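Local coordinates for protein cystatin (Fasciola hepatica, PDB 6I1M) that probably inhibits papain-like cysteine proteases, as a secreted stefin-type member of the cystatin superfamily, at residues E6-T11 against L41-Q46; C36-L41 against F55-G60; W67-F72 against G85-V90. One frame throughout, in Å; residues are numbered along the deposited sequence. Where two conformers were deposited one is given.

Contacts 1, 2 and 3 all lie on the four-stranded antiparallel sheet that packs against helix 12-28; contacts 1 and 2 are partly buried, contact 3 is a surface contact. Contact 1 lays the N-terminal segment 6-11 on strand 38-47 at one margin of the sheet, with a single beta bridge and an arginine resting on a valine. Contact 2 pairs strands 38-47 and 50-59; it shares Leu-41 with contact 1 and has the longest ladder, one face apolar under the helix. Contact 3 joins strands 66-74 and 83-90 at the other margin, where three backbone bonds are supplemented by two backbone-bound waters and one at the indole N-H. Contacts 2 and 3 touch; contacts 1 and 3 stay apart.

Contact 1: residues E6-T11 against L41-Q46; sequences EPRSVT and LQVSTQ
The N-terminal segment, on its way into helix 12-28, is pinned to the edge strand of the cystatin sheet by one antiparallel bridge between Arg-8 and Val-43. Arg-8 N donates to Val-43 O at 2.8 Å, and Val-43 N returns a straighter bond (159°) to Arg-8 O. Pro-7 CA and Gln-42 CA add CA-H...O contacts to the same two carbonyls. With end-to-end directions 120° apart, the segments soon diverge and the bridge stays single.

The side chain of Arg-8 lies alongside that of Val-43. Its CG stands between the backbone N and the carbonyl carbon (chi1 59°) and the chain then runs extended to NE, which carries the guanidinium over Val-43. There CG1 of Val-43 presses on one face, off toward the rim, 3.3 Å from NH1 of Arg-8. Three groups fix the rotation of the guanidinium: NH1 donates, nearly in the guanidinium plane, to Ser-9 O at 2.9 Å; NH2 forms a salt bridge with Glu-14 of helix 12-28; and NE gives its hydrogen to a water that also bonds Thr-45 OG1.

This edge strand belongs to the sheet that wraps the long helix in the cystatin fold. A classic beta bulge, in which Leu-41 and Gln-42 both face Lys-56, interrupts it here. On the outer side, Pro-7 and Gln-42 run side by side, CB of the proline 3.5 Å from CD of the amide, while Pro-7 CG meets Ser-44 OG at 3.6 Å. Inward, CG2 of Val-10 reaches CB of Val-43 at 4.1 Å, and a second water links Val-10 N to Leu-41 O.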
ATOM      1  N   GLU A   6      13.600  -3.001  -6.297  1.00 30.16           N
ATOM      2  CA  GLU A   6      13.978  -1.838  -5.451  1.00 34.66           C
ATOM      3  C   GLU A   6      12.824  -0.854  -5.453  1.00 30.41           C
ATOM      4  O   GLU A   6      12.105  -0.734  -6.447  1.00 30.24           O
ATOM      5  CB  GLU A   6      15.282  -1.205  -5.944  1.00 39.32           C
ATOM      6  CG  GLU A   6      16.511  -1.981  -5.488  1.00 45.57           C
ATOM      7  CD  GLU A   6      16.516  -2.209  -3.981  1.00 52.33           C
ATOM      8  OE1 GLU A   6      16.589  -1.196  -3.233  1.00 58.51           O
ATOM      9  OE2 GLU A   6      16.363  -3.387  -3.549  1.00 57.37           O
ATOM     10  N   PRO A   7      12.601  -0.130  -4.337  1.00 30.08           N
ATOM     11  CA  PRO A   7      11.509   0.837  -4.263  1.00 31.34           C
ATOM     12  C   PRO A   7      11.628   1.847  -5.404  1.00 29.59           C
ATOM     13  O   PRO A   7      12.731   2.119  -5.846  1.00 29.75           O
ATOM     14  CB  PRO A   7      11.700   1.538  -2.913  1.00 30.39           C
ATOM     15  CG  PRO A   7      12.508   0.557  -2.103  1.00 31.30           C
ATOM     16  CD  PRO A   7      13.389  -0.160  -3.099  1.00 29.15           C
ATOM     17  N   ARG A   8      10.501   2.388  -5.849  1.00 25.52           N
ATOM     18  CA  ARG A   8      10.521   3.416  -6.917  1.00 26.30           C
ATOM     19  C   ARG A   8       9.421   4.423  -6.617  1.00 25.58           C
ATOM     20  O   ARG A   8       8.546   4.157  -5.737  1.00 24.24           O
ATOM     21  CB  ARG A   8      10.329   2.779  -8.299  1.00 25.58           C
ATOM     22  CG  ARG A   8       9.024   2.006  -8.436  1.00 25.76           C
ATOM     23  CD  ARG A   8       8.584   1.823  -9.873  1.00 27.25           C
ATOM     24  NE  ARG A   8       7.451   0.914 -10.029  1.00 25.81           N
ATOM     25  CZ  ARG A   8       6.171   1.234  -9.872  1.00 25.97           C
ATOM     26  NH1 ARG A   8       5.798   2.459  -9.537  1.00 26.85           N
ATOM     27  NH2 ARG A   8       5.246   0.317 -10.056  1.00 27.69           N
ATOM     28  N   SER A   9       9.391   5.504  -7.386  1.00 27.16           N
ATOM     29  CA  SER A   9       8.307   6.507  -7.280  1.00 27.38           C
ATOM     30  C   SER A   9       6.988   5.873  -7.757  1.00 25.52           C
ATOM     31  O   SER A   9       7.008   4.977  -8.639  1.00 25.24           O
ATOM     32  CB  SER A   9       8.646   7.802  -7.994  1.00 30.08           C
ATOM     33  OG  SER A   9       8.702   7.604  -9.391  1.00 35.58           O
ATOM     34  N   VAL A  10       5.888   6.294  -7.122  1.00 22.73           N
ATOM     35  CA  VAL A  10       4.505   5.839  -7.409  1.00 22.59           C
ATOM     36  C   VAL A  10       3.940   6.692  -8.543  1.00 22.57           C
ATOM     37  O   VAL A  10       4.056   7.926  -8.475  1.00 26.69           O
ATOM     38  CB  VAL A  10       3.621   5.937  -6.158  1.00 22.66           C
ATOM     39  CG1 VAL A  10       2.226   5.395  -6.420  1.00 22.06           C
ATOM     40  CG2 VAL A  10       4.249   5.248  -4.952  1.00 23.29           C
ATOM     41  N   THR A  11       3.273   6.069  -9.500  1.00 23.95           N
ATOM     42  CA  THR A  11       2.693   6.772 -10.667  1.00 23.25           C
ATOM     43  C   THR A  11       1.388   7.429 -10.245  1.00 22.33           C
ATOM     44  O   THR A  11       0.732   7.008  -9.279  1.00 21.64           O
ATOM     45  CB  THR A  11       2.462   5.830 -11.858  1.00 24.32           C
ATOM     46  OG1 THR A  11       1.370   4.987 -11.505  1.00 24.50           O
ATOM     47  CG2 THR A  11       3.689   5.015 -12.226  1.00 26.56           C
ATOM     48  N   LEU A  41       4.737   6.951  -0.327  1.00 20.57           N
ATOM     49  CA  LEU A  41       6.131   7.451  -0.450  1.00 21.18           C
ATOM     50  C   LEU A  41       6.829   6.735  -1.601  1.00 21.44           C
ATOM     51  O   LEU A  41       7.536   7.390  -2.367  1.00 21.95           O
ATOM     52  CB  LEU A  41       6.888   7.192   0.852  1.00 23.78           C
ATOM     53  CG  LEU A  41       6.418   7.974   2.068  1.00 23.86           C
ATOM     54  CD1 LEU A  41       7.258   7.611   3.271  1.00 26.37           C
ATOM     55  CD2 LEU A  41       6.461   9.471   1.797  1.00 25.96           C
ATOM     56  N   GLN A  42       6.665   5.417  -1.672  1.00 22.16           N
ATOM     57  CA  GLN A  42       7.376   4.568  -2.658  1.00 22.36           C
ATOM     58  C   GLN A  42       6.641   3.238  -2.762  1.00 20.50           C
ATOM     59  O   GLN A  42       5.784   2.949  -1.899  1.00 19.82           O
ATOM     60  CB  GLN A  42       8.823   4.327  -2.232  1.00 23.27           C
ATOM     61  CG  GLN A  42       8.920   3.689  -0.857  1.00 24.64           C
ATOM     62  CD  GLN A  42      10.347   3.591  -0.363  1.00 26.72           C
ATOM     63  OE1 GLN A  42      11.155   4.481  -0.593  1.00 32.70           O
ATOM     64  NE2 GLN A  42      10.657   2.527   0.356  1.00 31.21           N
ATOM     65  N   VAL A  43       6.957   2.492  -3.801  1.00 19.41           N
ATOM     66  CA  VAL A  43       6.368   1.160  -4.042  1.00 20.28           C
ATOM     67  C   VAL A  43       7.472   0.245  -4.573  1.00 21.41           C
ATOM     68  O   VAL A  43       8.366   0.716  -5.345  1.00 17.81           O
ATOM     69  CB  VAL A  43       5.157   1.248  -4.986  1.00 22.24           C
ATOM     70  CG1 VAL A  43       5.594   1.620  -6.397  1.00 23.26           C
ATOM     71  CG2 VAL A  43       4.344  -0.044  -4.945  1.00 20.49           C
ATOM     72  N   SER A  44       7.406  -1.014  -4.168  1.00 21.95           N
ATOM     73  CA  SER A  44       8.259  -2.102  -4.698  1.00 24.22           C
ATOM     74  C   SER A  44       7.305  -3.169  -5.212  1.00 21.94           C
ATOM     75  O   SER A  44       6.261  -3.330  -4.592  1.00 22.78           O
ATOM     76  CB  SER A  44       9.198  -2.665  -3.669  1.00 25.52           C
ATOM     77  OG  SER A  44       9.781  -1.656  -2.884  1.00 26.13           O
ATOM     78  N   THR A  45       7.598  -3.779  -6.353  1.00 21.48           N
ATOM     79  CA  THR A  45       6.680  -4.742  -7.002  1.00 22.60           C
ATOM     80  C   THR A  45       7.325  -6.119  -7.056  1.00 23.73           C
ATOM     81  O   THR A  45       8.547  -6.216  -7.172  1.00 22.74           O
ATOM     82  CB  THR A  45       6.255  -4.267  -8.384  1.00 23.86           C
ATOM     83  OG1 THR A  45       7.457  -4.146  -9.140  1.00 26.11           O
ATOM     84  CG2 THR A  45       5.509  -2.959  -8.303  1.00 23.38           C
ATOM     85  N   GLN A  46       6.495  -7.128  -6.904  1.00 22.15           N
ATOM     86  CA  GLN A  46       6.903  -8.536  -7.026  1.00 22.97           C
ATOM     87  C   GLN A  46       5.899  -9.213  -7.959  1.00 22.56           C
ATOM     88  O   GLN A  46       4.656  -9.163  -7.700  1.00 24.05           O
ATOM     89  CB  GLN A  46       6.943  -9.169  -5.649  1.00 24.61           C
ATOM     90  CG  GLN A  46       7.245 -10.655  -5.708  1.00 26.61           C
ATOM     91  CD  GLN A  46       6.903 -11.317  -4.401  1.00 30.69           C
ATOM     92  OE1 GLN A  46       5.994 -10.877  -3.693  1.00 33.00           O
ATOM     93  NE2 GLN A  46       7.603 -12.401  -4.096  1.00 27.23           N
TER
HETATM   94  O   HOH W   1       8.240  -1.757  -9.789  1.00 29.20           O
HETATM   95  O   HOH W   2       6.652   8.369  -5.102  1.00 31.05           O

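Contact 2: residues C36-L41 against F55-G60; sequences CELELL and FKVSGG
Leu-40 and Val-57 form the tight part of this contact: Leu-40 CD2 comes within 3.4 Å of Val-57 CG1, closer than ordinary van der Waals contact, with the two side chains side by side and pointing the same way. CD1 of Leu-40 leans on CE1 of the Phe-55 ring at 3.7 Å. Two residues back on the same face, Leu-38 reaches diagonally to Val-57, its CD1 3.8 Å from Val-57 CG2; CG anti to the backbone N (chi1 -173°), together with the turn at chi2, brings that methyl to strand 50-59. Helix 12-28 covers this face: Ile-22 touches both leucines and Phe-55, whose ring also meets Phe-18.

The backbones make the antiparallel hairpin of strands 38-47 and 50-59, part of the sheet that embraces the helix in cystatins. Within these segments Glu-39 and Ser-58 are the hydrogen-bonded pair, bonded in both directions, with Glu-39 N to Ser-58 O at 2.8 Å and 170°. Leu-41 N adds another bond, to Lys-56 O.

The other face is looser. Glu-39, exposed and extended, approaches Ser-58 O through CB alone, and Leu-41, itself exposed, lays CD1 3.8 Å from Ser-58 CB and 4.1 Å from Lys-56 CE. Lys-56 then carries its amine on to Ser-91 O. At the open end the bond from Gly-60 N to Glu-37 O is weak (123°), beside Cys-36 and its disulfide to Cys-63.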
ATOM      1  N   CYS A  36      -7.152  11.519   8.231  0.50 24.74           N
ATOM      2  CA  CYS A  36      -5.734  11.211   7.883  0.50 23.00           C
ATOM      3  C   CYS A  36      -5.411  11.613   6.437  0.50 21.75           C
ATOM      4  O   CYS A  36      -6.091  11.112   5.521  0.50 21.84           O
ATOM      5  CB  CYS A  36      -5.433   9.727   8.053  0.50 21.86           C
ATOM      6  SG  CYS A  36      -3.721   9.282   7.641  0.50 21.48           S
ATOM      7  N   GLU A  37      -4.386  12.450   6.239  1.00 21.93           N
ATOM      8  CA  GLU A  37      -3.758  12.707   4.918  1.00 22.60           C
ATOM      9  C   GLU A  37      -2.676  11.655   4.747  1.00 23.14           C
ATOM     10  O   GLU A  37      -1.664  11.742   5.441  1.00 24.33           O
ATOM     11  CB  GLU A  37      -3.182  14.121   4.795  1.00 25.27           C
ATOM     12  CG  GLU A  37      -4.271  15.176   4.832  1.00 27.10           C
ATOM     13  CD  GLU A  37      -3.829  16.615   4.584  1.00 30.42           C
ATOM     14  OE1 GLU A  37      -2.680  16.838   4.064  1.00 30.23           O
ATOM     15  OE2 GLU A  37      -4.641  17.506   4.888  1.00 33.51           O
ATOM     16  N   LEU A  38      -2.928  10.670   3.897  1.00 19.63           N
ATOM     17  CA  LEU A  38      -1.987   9.551   3.696  1.00 20.88           C
ATOM     18  C   LEU A  38      -1.249   9.728   2.370  1.00 21.01           C
ATOM     19  O   LEU A  38      -1.909   9.888   1.316  1.00 22.19           O
ATOM     20  CB  LEU A  38      -2.778   8.250   3.694  1.00 22.91           C
ATOM     21  CG  LEU A  38      -1.904   7.002   3.661  1.00 24.82           C
ATOM     22  CD1 LEU A  38      -1.329   6.725   5.047  1.00 27.88           C
ATOM     23  CD2 LEU A  38      -2.710   5.827   3.135  1.00 26.03           C
ATOM     24  N   GLU A  39       0.074   9.619   2.433  1.00 21.92           N
ATOM     25  CA  GLU A  39       0.988   9.745   1.287  1.00 21.70           C
ATOM     26  C   GLU A  39       1.633   8.397   0.977  1.00 21.11           C
ATOM     27  O   GLU A  39       2.232   7.801   1.878  1.00 18.69           O
ATOM     28  CB  GLU A  39       2.067  10.769   1.594  1.00 24.22           C
ATOM     29  CG  GLU A  39       3.016  10.962   0.444  1.00 25.13           C
ATOM     30  CD  GLU A  39       4.021  12.076   0.709  1.00 29.55           C
ATOM     31  OE1 GLU A  39       4.065  12.554   1.850  1.00 33.77           O
ATOM     32  OE2 GLU A  39       4.719  12.470  -0.223  1.00 32.60           O
ATOM     33  N   LEU A  40       1.544   7.961  -0.276  1.00 20.15           N
ATOM     34  CA  LEU A  40       2.334   6.815  -0.775  1.00 21.58           C
ATOM     35  C   LEU A  40       3.727   7.360  -1.093  1.00 21.84           C
ATOM     36  O   LEU A  40       3.830   8.176  -2.022  1.00 25.64           O
ATOM     37  CB  LEU A  40       1.683   6.198  -2.019  1.00 21.99           C
ATOM     38  CG  LEU A  40       0.205   5.786  -1.933  1.00 24.67           C
ATOM     39  CD1 LEU A  40      -0.147   4.889  -3.093  1.00 23.37           C
ATOM     40  CD2 LEU A  40      -0.146   5.061  -0.652  1.00 26.20           C
ATOM     41  N   LEU A  41       4.737   6.951  -0.327  1.00 20.57           N
ATOM     42  CA  LEU A  41       6.131   7.451  -0.450  1.00 21.18           C
ATOM     43  C   LEU A  41       6.829   6.735  -1.601  1.00 21.44           C
ATOM     44  O   LEU A  41       7.536   7.390  -2.367  1.00 21.95           O
ATOM     45  CB  LEU A  41       6.888   7.192   0.852  1.00 23.78           C
ATOM     46  CG  LEU A  41       6.418   7.974   2.068  1.00 23.86           C
ATOM     47  CD1 LEU A  41       7.258   7.611   3.271  1.00 26.37           C
ATOM     48  CD2 LEU A  41       6.461   9.471   1.797  1.00 25.96           C
ATOM     49  N   PHE A  55       3.930  -0.949  -0.604  1.00 20.18           N
ATOM     50  CA  PHE A  55       3.960   0.510  -0.365  1.00 20.76           C
ATOM     51  C   PHE A  55       4.589   0.809   0.990  1.00 22.22           C
ATOM     52  O   PHE A  55       4.318   0.127   1.966  1.00 22.83           O
ATOM     53  CB  PHE A  55       2.537   1.034  -0.417  1.00 21.05           C
ATOM     54  CG  PHE A  55       1.995   1.007  -1.812  1.00 22.09           C
ATOM     55  CD1 PHE A  55       2.403   1.968  -2.732  1.00 22.27           C
ATOM     56  CD2 PHE A  55       1.078   0.038  -2.199  1.00 23.23           C
ATOM     57  CE1 PHE A  55       1.887   1.967  -4.015  1.00 21.17           C
ATOM     58  CE2 PHE A  55       0.559   0.043  -3.489  1.00 23.21           C
ATOM     59  CZ  PHE A  55       0.969   1.005  -4.386  1.00 23.16           C
ATOM     60  N   LYS A  56       5.397   1.862   1.038  1.00 24.02           N
ATOM     61  CA  LYS A  56       5.691   2.593   2.288  1.00 23.23           C
ATOM     62  C   LYS A  56       4.837   3.865   2.273  1.00 22.01           C
ATOM     63  O   LYS A  56       4.959   4.642   1.311  1.00 21.41           O
ATOM     64  CB  LYS A  56       7.180   2.901   2.363  1.00 27.90           C
ATOM     65  CG  LYS A  56       7.629   3.431   3.707  1.00 32.22           C
ATOM     66  CD  LYS A  56       9.123   3.630   3.776  1.00 38.70           C
ATOM     67  CE  LYS A  56       9.526   4.626   4.843  1.00 41.49           C
ATOM     68  NZ  LYS A  56      10.470   4.016   5.810  1.00 46.67           N
ATOM     69  N   VAL A  57       3.981   4.030   3.279  1.00 20.48           N
ATOM     70  CA  VAL A  57       2.989   5.136   3.371  1.00 21.23           C
ATOM     71  C   VAL A  57       3.306   5.959   4.624  1.00 20.94           C
ATOM     72  O   VAL A  57       3.746   5.375   5.623  1.00 20.43           O
ATOM     73  CB  VAL A  57       1.545   4.600   3.338  1.00 21.59           C
ATOM     74  CG1 VAL A  57       1.333   3.686   2.135  1.00 22.30           C
ATOM     75  CG2 VAL A  57       1.132   3.885   4.622  1.00 22.59           C
ATOM     76  N   SER A  58       3.078   7.268   4.541  1.00 21.13           N
ATOM     77  CA  SER A  58       3.322   8.262   5.617  1.00 22.68           C
ATOM     78  C   SER A  58       2.024   9.009   5.931  1.00 22.08           C
ATOM     79  O   SER A  58       1.316   9.418   4.988  1.00 21.65           O
ATOM     80  CB  SER A  58       4.393   9.234   5.218  1.00 26.71           C
ATOM     81  OG  SER A  58       4.503  10.246   6.189  1.00 28.94           O
ATOM     82  N   GLY A  59       1.712   9.163   7.212  1.00 23.90           N
ATOM     83  CA  GLY A  59       0.542   9.936   7.652  1.00 22.41           C
ATOM     84  C   GLY A  59       0.897  11.397   7.857  1.00 24.35           C
ATOM     85  O   GLY A  59       2.056  11.706   8.126  1.00 24.98           O
ATOM     86  N   GLY A  60      -0.095  12.267   7.758  1.00 24.84           N
ATOM     87  CA  GLY A  60       0.058  13.708   7.996  1.00 26.17           C
ATOM     88  C   GLY A  60      -0.119  14.028   9.462  1.00 26.74           C
ATOM     89  O   GLY A  60       0.104  13.148  10.308  1.00 23.11           O
TER

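Contact 3: residues W67-F72 against G85-V90; sequences WEVVVF and GTPTRV
Strand 67-72 and strand 88-90 run antiparallel, their axes 4.6 Å apart at closest approach and 139° between directions, with Glu-68 and Thr-88 as the hydrogen-bonded pair. Glu-68 N donates to Thr-88 O at 2.8 Å, and Thr-88 N to Glu-68 O in a nearly straight bond (172°). Toward the far end of the hairpin Gly-85 N bonds to Val-70 O at 2.6 Å. Between these points the 83-90 strand bows outward, and water takes over: one molecule accepts from Val-70 N and donates to Thr-86 O, another donates to both Glu-68 O and Thr-86 O while accepting from Thr-88 OG1.

On the face toward helix 12-28, Pro-87 sits against two side chains of strand 66-74. Its CB lies 3.8 Å from CG2 of Val-69 and 4.1 Å from CD1 of Trp-67, and Leu-26 of the helix touches both the proline and the indole. CG of Arg-89 approaches the pyrrole end of Trp-67, 3.6 Å from NE1. In the conformer given, the guanidinium plane stands 85° from the indole. Trp-67 NE1 donates to a water lying in the ring plane at 3.2 Å. On the opposite face Val-90 CG1 rests 4.1 Å from CB of Glu-68.

The chemistry thus divides across the hairpin: carbon contacts of Pro-87, Val-69 and Trp-67 dominate beside the helix, while water gives the backbone polar partners where the strand bows out.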
ATOM      1  N   TRP A  67       3.804   3.207   7.641  1.00 23.78           N
ATOM      2  CA  TRP A  67       3.357   1.803   7.568  1.00 21.59           C
ATOM      3  C   TRP A  67       3.869   1.196   6.265  1.00 21.38           C
ATOM      4  O   TRP A  67       4.049   1.941   5.249  1.00 22.94           O
ATOM      5  CB  TRP A  67       1.839   1.723   7.669  1.00 21.85           C
ATOM      6  CG  TRP A  67       1.216   2.172   8.958  1.00 24.06           C
ATOM      7  CD1 TRP A  67       0.722   1.361   9.945  1.00 26.49           C
ATOM      8  CD2 TRP A  67       0.855   3.513   9.338  1.00 25.32           C
ATOM      9  NE1 TRP A  67       0.090   2.103  10.905  1.00 28.18           N
ATOM     10  CE2 TRP A  67       0.189   3.429  10.583  1.00 26.11           C
ATOM     11  CE3 TRP A  67       1.056   4.777   8.771  1.00 28.78           C
ATOM     12  CZ2 TRP A  67      -0.287   4.553  11.258  1.00 27.98           C
ATOM     13  CZ3 TRP A  67       0.594   5.891   9.441  1.00 29.24           C
ATOM     14  CH2 TRP A  67      -0.061   5.779  10.671  1.00 30.81           C
ATOM     15  N   GLU A  68       4.158  -0.091   6.302  1.00 22.26           N
ATOM     16  CA  GLU A  68       4.357  -0.903   5.081  1.00 25.31           C
ATOM     17  C   GLU A  68       3.060  -1.674   4.851  1.00 24.27           C
ATOM     18  O   GLU A  68       2.554  -2.267   5.811  1.00 24.65           O
ATOM     19  CB  GLU A  68       5.584  -1.787   5.256  1.00 28.65           C
ATOM     20  CG  GLU A  68       5.715  -2.869   4.219  1.00 35.43           C
ATOM     21  CD  GLU A  68       6.910  -3.758   4.503  1.00 41.38           C
ATOM     22  OE1 GLU A  68       8.043  -3.201   4.565  1.00 47.08           O
ATOM     23  OE2 GLU A  68       6.703  -4.988   4.713  1.00 45.99           O
ATOM     24  N   VAL A  69       2.530  -1.635   3.630  1.00 24.44           N
ATOM     25  CA  VAL A  69       1.248  -2.304   3.273  1.00 25.36           C
ATOM     26  C   VAL A  69       1.444  -2.959   1.913  1.00 24.80           C
ATOM     27  O   VAL A  69       1.760  -2.244   0.958  1.00 22.73           O
ATOM     28  CB  VAL A  69       0.070  -1.316   3.217  1.00 29.47           C
ATOM     29  CG1 VAL A  69      -1.273  -2.042   3.115  1.00 28.37           C
ATOM     30  CG2 VAL A  69       0.067  -0.358   4.401  1.00 32.81           C
ATOM     31  N   VAL A  70       1.209  -4.260   1.832  1.00 23.46           N
ATOM     32  CA  VAL A  70       1.230  -5.027   0.562  1.00 23.40           C
ATOM     33  C   VAL A  70      -0.187  -5.130  -0.006  1.00 22.61           C
ATOM     34  O   VAL A  70      -1.097  -5.520   0.719  1.00 22.55           O
ATOM     35  CB  VAL A  70       1.871  -6.404   0.767  1.00 25.69           C
ATOM     36  CG1 VAL A  70       2.025  -7.124  -0.560  1.00 24.70           C
ATOM     37  CG2 VAL A  70       3.207  -6.287   1.484  1.00 26.06           C
ATOM     38  N   VAL A  71      -0.357  -4.752  -1.274  1.00 23.79           N
ATOM     39  CA  VAL A  71      -1.617  -4.968  -2.046  1.00 21.44           C
ATOM     40  C   VAL A  71      -1.327  -5.971  -3.168  1.00 19.64           C
ATOM     41  O   VAL A  71      -0.421  -5.690  -3.970  1.00 20.74           O
ATOM     42  CB  VAL A  71      -2.156  -3.657  -2.636  1.00 20.89           C
ATOM     43  CG1 VAL A  71      -3.458  -3.890  -3.388  1.00 20.64           C
ATOM     44  CG2 VAL A  71      -2.321  -2.581  -1.574  1.00 22.48           C
ATOM     45  N   PHE A  72      -2.124  -7.037  -3.235  1.00 19.77           N
ATOM     46  CA  PHE A  72      -2.154  -8.051  -4.305  1.00 19.20           C
ATOM     47  C   PHE A  72      -3.207  -7.663  -5.351  1.00 18.32           C
ATOM     48  O   PHE A  72      -4.417  -7.515  -5.044  1.00 20.74           O
ATOM     49  CB  PHE A  72      -2.436  -9.434  -3.730  1.00 18.75           C
ATOM     50  CG  PHE A  72      -2.534 -10.490  -4.800  1.00 18.85           C
ATOM     51  CD1 PHE A  72      -1.443 -10.768  -5.617  1.00 18.65           C
ATOM     52  CD2 PHE A  72      -3.734 -11.139  -5.052  1.00 20.80           C
ATOM     53  CE1 PHE A  72      -1.536 -11.749  -6.593  1.00 20.30           C
ATOM     54  CE2 PHE A  72      -3.827 -12.072  -6.076  1.00 21.93           C
ATOM     55  CZ  PHE A  72      -2.730 -12.367  -6.845  1.00 20.35           C
ATOM     56  N   GLY A  85      -3.154  -6.197   2.229  1.00 21.93           N
ATOM     57  CA  GLY A  85      -2.551  -6.927   3.351  1.00 21.58           C
ATOM     58  C   GLY A  85      -2.752  -6.210   4.680  1.00 22.52           C
ATOM     59  O   GLY A  85      -3.381  -5.122   4.731  1.00 22.87           O
ATOM     60  N   THR A  86      -2.192  -6.784   5.734  1.00 24.39           N
ATOM     61  CA  THR A  86      -2.145  -6.182   7.083  1.00 27.46           C
ATOM     62  C   THR A  86      -1.057  -5.120   7.136  1.00 25.25           C
ATOM     63  O   THR A  86       0.133  -5.416   6.949  1.00 26.82           O
ATOM     64  CB  THR A  86      -1.902  -7.263   8.142  1.00 29.74           C
ATOM     65  OG1 THR A  86      -2.976  -8.190   8.001  1.00 31.10           O
ATOM     66  CG2 THR A  86      -1.871  -6.688   9.541  1.00 29.30           C
ATOM     67  N   PRO A  87      -1.407  -3.841   7.429  1.00 24.03           N
ATOM     68  CA  PRO A  87      -0.386  -2.812   7.606  1.00 25.94           C
ATOM     69  C   PRO A  87       0.529  -3.128   8.798  1.00 26.77           C
ATOM     70  O   PRO A  87       0.065  -3.673   9.797  1.00 25.05           O
ATOM     71  CB  PRO A  87      -1.196  -1.539   7.839  1.00 24.66           C
ATOM     72  CG  PRO A  87      -2.514  -1.864   7.190  1.00 26.04           C
ATOM     73  CD  PRO A  87      -2.769  -3.308   7.579  1.00 26.08           C
ATOM     74  N   THR A  88       1.822  -2.877   8.629  1.00 25.58           N
ATOM     75  CA  THR A  88       2.819  -2.965   9.723  1.00 26.81           C
ATOM     76  C   THR A  88       3.472  -1.587   9.900  1.00 25.12           C
ATOM     77  O   THR A  88       3.883  -0.965   8.901  1.00 20.88           O
ATOM     78  CB  THR A  88       3.835  -4.071   9.435  1.00 28.22           C
ATOM     79  OG1 THR A  88       3.084  -5.211   9.026  1.00 35.97           O
ATOM     80  CG2 THR A  88       4.681  -4.441  10.626  1.00 32.50           C
ATOM     81  N   ARG A  89       3.510  -1.117  11.141  1.00 26.11           N
ATOM     82  CA  ARG A  89       4.208   0.143  11.500  0.50 25.55           C
ATOM     83  C   ARG A  89       5.693  -0.074  11.200  1.00 26.86           C
ATOM     84  O   ARG A  89       6.218  -1.152  11.559  1.00 27.91           O
ATOM     85  CB  ARG A  89       3.967   0.534  12.963  0.50 25.91           C
ATOM     86  CG  ARG A  89       2.565   1.049  13.256  0.50 26.42           C
ATOM     87  CD  ARG A  89       2.401   1.771  14.592  0.50 27.55           C
ATOM     88  NE  ARG A  89       2.896   0.993  15.718  0.50 29.15           N
ATOM     89  CZ  ARG A  89       2.287  -0.079  16.216  0.50 32.28           C
ATOM     90  NH1 ARG A  89       1.145  -0.500  15.695  0.50 33.53           N
ATOM     91  NH2 ARG A  89       2.819  -0.726  17.234  0.50 31.74           N
ATOM     92  N   VAL A  90       6.308   0.893  10.537  1.00 25.70           N
ATOM     93  CA  VAL A  90       7.776   0.895  10.289  1.00 30.32           C
ATOM     94  C   VAL A  90       8.301   2.302  10.587  1.00 33.62           C
ATOM     95  O   VAL A  90       7.487   3.247  10.655  1.00 33.44           O
ATOM     96  CB  VAL A  90       8.115   0.444   8.858  1.00 33.02           C
ATOM     97  CG1 VAL A  90       7.758  -1.024   8.627  1.00 31.61           C
ATOM     98  CG2 VAL A  90       7.444   1.335   7.829  1.00 33.32           C
TER
HETATM   99  O   HOH W   3      -1.126   1.329  13.772  1.00 38.70           O
HETATM  100  O   HOH W   4       3.094  -4.974   6.033  1.00 32.12           O
HETATM  101  O   HOH W   5       0.985  -5.658   4.377  1.00 30.00           O